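Local structure of Xaa-Pro dipeptidase (Lactobacillus brevis, 3I7M) at residues H17-T28 and N98-L109. The protein probably hydrolyses Xaa-Pro dipeptides as a manganese-dependent metallopeptidase of family M24B, represented here by its N-terminal creatinase/prolidase domain. Residues are numbered along the deposited sequence; the frame is centred on the assembly and turned at random. Where two conformers were deposited one is given.
Sequences HASMTYLSNPKT and NPEHVAIEKGQL
Two parallel neighbours in the mixed sheet of the creatinase/prolidase N-terminal domain, strands 20-23 and 101-104, meet here with their axes 27° apart. The pairing rests on Ala103, whose N donates to Met20 O (3.1 Å) and whose O accepts from Tyr22 N (2.8 Å, nearly straight at 174°). At the N-terminal end of the pair, Ser19 N donates to His101 O, while Ser19 OG, beside its own backbone N, accepts the N-H of Glu100. On one face of the sheet the methyl CE of Met20 (selenomethionine in this crystal) lies 3.9 Å from both Val102 CG1 and CG2, and helix 84-94 covers this side through Val92. Toward the C-terminal end direct pairing gives way: a water accepts from Glu105 N and donates to Tyr22 O, and the Glu105 carboxylate takes over. Its OE1 accepts from Ser24 N nearly along the C-O axis and from Asn25 N (2.9 Å), which comes from above the carboxylate plane. OE2 receives Thr28 OG1 on its syn lone pair at 2.6 Å, so one buried carboxylate grips the start of helix 26-33. Replacing Glu105 by an alanine removes both oxygens and is likely to leave the amides of Ser24 and Asn25 and the Thr28 hydroxyl without this acceptor. Alongside, Gln108 bends at chi2 (-86°) to bring NE2 to Ser24 OG at 2.6 Å, with that oxygen close to the amide plane.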
loop_
_atom_site.group_PDB
_atom_site.type_symbol
_atom_site.label_atom_id
_atom_site.label_comp_id
_atom_site.label_asym_id
_atom_site.label_seq_id
_atom_site.Cartn_x
_atom_site.Cartn_y
_atom_site.Cartn_z
ATOM N N HIS A 17 -1.002 15.757 -4.116
ATOM C CA HIS A 17 -2.425 15.779 -4.383
ATOM C C HIS A 17 -2.906 14.347 -4.707
ATOM O O HIS A 17 -3.808 14.146 -5.541
ATOM C CB HIS A 17 -2.694 16.820 -5.505
ATOM C CG HIS A 17 -1.855 18.080 -5.384
ATOM N ND1 HIS A 17 -0.909 18.451 -6.322
ATOM C CD2 HIS A 17 -1.780 19.005 -4.402
ATOM C CE1 HIS A 17 -0.310 19.563 -5.935
ATOM N NE2 HIS A 17 -0.841 19.939 -4.785
ATOM N N ALA A 18 -2.283 13.372 -4.069
ATOM C CA ALA A 18 -2.640 11.967 -4.240
ATOM C C ALA A 18 -3.706 11.577 -3.227
ATOM O O ALA A 18 -3.620 11.916 -2.026
ATOM C CB ALA A 18 -1.427 11.081 -4.030
ATOM N N SER A 19 -4.676 10.792 -3.663
ATOM C CA SER A 19 -5.623 10.227 -2.773
ATOM C C SER A 19 -5.045 9.194 -1.822
ATOM O O SER A 19 -5.574 8.962 -0.709
ATOM C CB SER A 19 -6.762 9.547 -3.527
ATOM O OG SER A 19 -7.487 10.482 -4.350
HETATM N N MSE A 20 -4.028 8.507 -2.316
HETATM C CA MSE A 20 -3.361 7.481 -1.507
HETATM C C MSE A 20 -2.087 7.118 -2.219
HETATM O O MSE A 20 -1.903 7.369 -3.408
HETATM C CB MSE A 20 -4.179 6.261 -1.251
HETATM C CG MSE A 20 -4.507 5.551 -2.526
HETATM SE SE MSE A 20 -5.770 4.123 -2.241
HETATM C CE MSE A 20 -5.623 3.271 -3.847
ATOM N N THR A 21 -1.186 6.519 -1.439
ATOM C CA THR A 21 0.037 5.893 -1.922
ATOM C C THR A 21 -0.045 4.403 -1.627
ATOM O O THR A 21 -0.302 4.040 -0.464
ATOM C CB THR A 21 1.200 6.548 -1.263
ATOM O OG1 THR A 21 1.327 7.879 -1.802
ATOM C CG2 THR A 21 2.481 5.812 -1.544
ATOM N N TYR A 22 0.228 3.579 -2.636
ATOM C CA TYR A 22 0.186 2.109 -2.503
ATOM C C TYR A 22 1.604 1.632 -2.589
ATOM O O TYR A 22 2.215 1.708 -3.680
ATOM C CB TYR A 22 -0.692 1.561 -3.621
ATOM C CG TYR A 22 -0.785 0.052 -3.592
ATOM C CD1 TYR A 22 -1.809 -0.562 -2.889
ATOM C CD2 TYR A 22 0.026 -0.719 -4.365
ATOM C CE1 TYR A 22 -1.876 -1.947 -2.839
ATOM C CE2 TYR A 22 -0.048 -2.144 -4.322
ATOM C CZ TYR A 22 -1.038 -2.687 -3.587
ATOM O OH TYR A 22 -1.103 -4.089 -3.512
ATOM N N LEU A 23 2.188 1.156 -1.483
ATOM C CA LEU A 23 3.583 0.652 -1.416
ATOM C C LEU A 23 3.553 -0.873 -1.509
ATOM O O LEU A 23 2.771 -1.530 -0.767
ATOM C CB LEU A 23 4.196 1.091 -0.124
ATOM C CG LEU A 23 4.319 2.605 0.021
ATOM C CD1 LEU A 23 4.917 2.875 1.412
ATOM C CD2 LEU A 23 5.088 3.299 -1.085
ATOM N N SER A 24 4.339 -1.377 -2.446
ATOM C CA SER A 24 4.404 -2.823 -2.754
ATOM C C SER A 24 5.797 -3.398 -2.690
ATOM O O SER A 24 5.932 -4.642 -2.822
ATOM C CB SER A 24 3.821 -3.034 -4.164
ATOM O OG SER A 24 4.533 -2.240 -5.126
ATOM N N ASN A 25 6.842 -2.573 -2.652
ATOM C CA ASN A 25 8.212 -3.074 -2.702
ATOM C C ASN A 25 8.540 -3.683 -1.337
ATOM O O ASN A 25 8.500 -2.966 -0.375
ATOM C CB ASN A 25 9.165 -1.936 -3.108
ATOM C CG ASN A 25 10.577 -2.357 -3.299
ATOM O OD1 ASN A 25 10.983 -3.489 -2.948
ATOM N ND2 ASN A 25 11.341 -1.490 -3.898
ATOM N N PRO A 26 8.863 -4.995 -1.296
ATOM C CA PRO A 26 9.138 -5.560 0.035
ATOM C C PRO A 26 10.287 -4.808 0.739
ATOM O O PRO A 26 10.293 -4.753 1.962
ATOM C CB PRO A 26 9.541 -6.992 -0.249
ATOM C CG PRO A 26 9.040 -7.302 -1.639
ATOM C CD PRO A 26 8.898 -6.002 -2.371
ATOM N N LYS A 27 11.244 -4.288 -0.000
ATOM C CA LYS A 27 12.360 -3.499 0.625
ATOM C C LYS A 27 11.832 -2.240 1.256
ATOM O O LYS A 27 12.290 -1.815 2.316
ATOM C CB LYS A 27 13.418 -3.167 -0.392
ATOM C CG LYS A 27 14.181 -4.380 -0.987
ATOM C CD LYS A 27 15.223 -4.994 -0.030
ATOM C CE LYS A 27 15.824 -6.306 -0.605
ATOM N NZ LYS A 27 16.739 -7.069 0.353
ATOM N N THR A 28 10.846 -1.582 0.629
ATOM C CA THR A 28 10.250 -0.408 1.226
ATOM C C THR A 28 9.463 -0.771 2.476
ATOM O O THR A 28 9.552 -0.088 3.499
ATOM C CB THR A 28 9.305 0.255 0.210
ATOM O OG1 THR A 28 10.081 0.525 -0.939
ATOM C CG2 THR A 28 8.711 1.540 0.780
ATOM N N ASN A 98 -12.432 7.644 -2.491
ATOM C CA ASN A 98 -12.696 7.229 -3.863
ATOM C C ASN A 98 -11.503 7.750 -4.610
ATOM O O ASN A 98 -11.469 8.942 -4.968
ATOM C CB ASN A 98 -13.992 7.842 -4.403
ATOM C CG ASN A 98 -14.248 7.520 -5.881
ATOM O OD1 ASN A 98 -13.649 6.622 -6.468
ATOM N ND2 ASN A 98 -15.198 8.254 -6.474
ATOM N N PRO A 99 -10.485 6.890 -4.826
ATOM C CA PRO A 99 -9.203 7.466 -5.252
ATOM C C PRO A 99 -9.162 8.052 -6.636
ATOM O O PRO A 99 -9.663 7.466 -7.632
ATOM C CB PRO A 99 -8.221 6.297 -5.160
ATOM C CG PRO A 99 -9.016 5.101 -5.186
ATOM C CD PRO A 99 -10.383 5.439 -4.586
ATOM N N GLU A 100 -8.538 9.207 -6.719
ATOM C CA GLU A 100 -8.267 9.824 -8.007
ATOM C C GLU A 100 -6.801 9.580 -8.301
ATOM O O GLU A 100 -6.475 8.460 -8.722
ATOM C CB GLU A 100 -8.671 11.300 -8.002
ATOM C CG GLU A 100 -10.204 11.432 -7.907
ATOM C CD GLU A 100 -10.721 12.849 -8.040
ATOM O OE1 GLU A 100 -10.006 13.727 -8.550
ATOM O OE2 GLU A 100 -11.875 13.053 -7.617
ATOM N N HIS A 101 -5.889 10.493 -8.019
ATOM C CA HIS A 101 -4.486 10.222 -8.249
ATOM C C HIS A 101 -3.968 9.261 -7.209
ATOM O O HIS A 101 -4.223 9.437 -6.008
ATOM C CB HIS A 101 -3.653 11.483 -8.304
ATOM C CG HIS A 101 -4.062 12.394 -9.388
ATOM N ND1 HIS A 101 -3.540 12.323 -10.658
ATOM C CD2 HIS A 101 -5.067 13.294 -9.436
ATOM C CE1 HIS A 101 -4.119 13.254 -11.406
ATOM N NE2 HIS A 101 -5.071 13.831 -10.697
ATOM N N VAL A 102 -3.327 8.177 -7.657
ATOM C CA VAL A 102 -2.726 7.148 -6.809
ATOM C C VAL A 102 -1.246 7.042 -7.105
ATOM O O VAL A 102 -0.852 6.980 -8.274
ATOM C CB VAL A 102 -3.413 5.760 -6.984
ATOM C CG1 VAL A 102 -2.763 4.771 -6.059
ATOM C CG2 VAL A 102 -4.907 5.864 -6.713
ATOM N N ALA A 103 -0.390 7.119 -6.091
ATOM C CA ALA A 103 1.037 6.932 -6.251
ATOM C C ALA A 103 1.385 5.477 -5.986
ATOM O O ALA A 103 0.808 4.845 -5.090
ATOM C CB ALA A 103 1.775 7.813 -5.267
ATOM N N ILE A 104 2.282 4.967 -6.819
ATOM C CA ILE A 104 2.789 3.591 -6.705
ATOM C C ILE A 104 4.325 3.619 -6.841
ATOM O O ILE A 104 4.901 4.645 -7.265
ATOM C CB ILE A 104 2.160 2.619 -7.724
ATOM C CG1 ILE A 104 2.202 3.209 -9.117
ATOM C CG2 ILE A 104 0.715 2.305 -7.288
ATOM C CD1 ILE A 104 1.942 2.216 -10.186
ATOM N N GLU A 105 4.986 2.520 -6.562
ATOM C CA GLU A 105 6.412 2.338 -6.728
ATOM C C GLU A 105 6.568 1.691 -8.102
ATOM O O GLU A 105 6.659 0.463 -8.281
ATOM C CB GLU A 105 6.960 1.396 -5.644
ATOM C CG GLU A 105 6.797 2.049 -4.281
ATOM C CD GLU A 105 7.398 1.198 -3.206
ATOM O OE1 GLU A 105 6.689 0.309 -2.663
ATOM O OE2 GLU A 105 8.572 1.443 -2.842
ATOM N N LYS A 106 6.635 2.526 -9.117
ATOM C CA LYS A 106 6.562 2.030 -10.493
ATOM C C LYS A 106 7.758 1.218 -10.897
ATOM O O LYS A 106 7.689 0.385 -11.800
ATOM C CB LYS A 106 6.397 3.183 -11.482
ATOM C CG LYS A 106 5.083 3.857 -11.276
ATOM C CD LYS A 106 4.717 4.872 -12.404
ATOM C CE LYS A 106 3.264 5.343 -12.319
ATOM N NZ LYS A 106 2.918 6.348 -13.463
ATOM N N GLY A 107 8.927 1.417 -10.296
ATOM C CA GLY A 107 10.077 0.606 -10.625
ATOM C C GLY A 107 9.959 -0.839 -10.236
ATOM O O GLY A 107 10.658 -1.702 -10.800
ATOM N N GLN A 108 9.073 -1.155 -9.308
ATOM C CA GLN A 108 8.892 -2.510 -8.783
ATOM C C GLN A 108 7.532 -3.101 -9.142
ATOM O O GLN A 108 7.473 -4.322 -9.351
ATOM C CB GLN A 108 9.137 -2.518 -7.249
ATOM C CG GLN A 108 8.954 -3.885 -6.597
ATOM C CD GLN A 108 7.561 -4.234 -6.206
ATOM O OE1 GLN A 108 7.249 -5.449 -5.950
ATOM N NE2 GLN A 108 6.798 -3.264 -6.017
ATOM N N LEU A 109 6.454 -2.341 -9.127
ATOM C CA LEU A 109 5.098 -2.917 -9.228
ATOM C C LEU A 109 4.874 -3.425 -10.643
ATOM O O LEU A 109 5.100 -2.685 -11.622
ATOM C CB LEU A 109 4.068 -1.878 -8.819
ATOM C CG LEU A 109 2.647 -2.413 -8.737
ATOM C CD1 LEU A 109 2.515 -3.528 -7.715
ATOM C CD2 LEU A 109 1.653 -1.296 -8.469
HETATM O O HOH W 1 -6.056 12.923 -6.141
HETATM O O HOH W 2 3.487 0.292 -5.600
HETATM O O HOH W 3 10.563 1.303 -4.549
#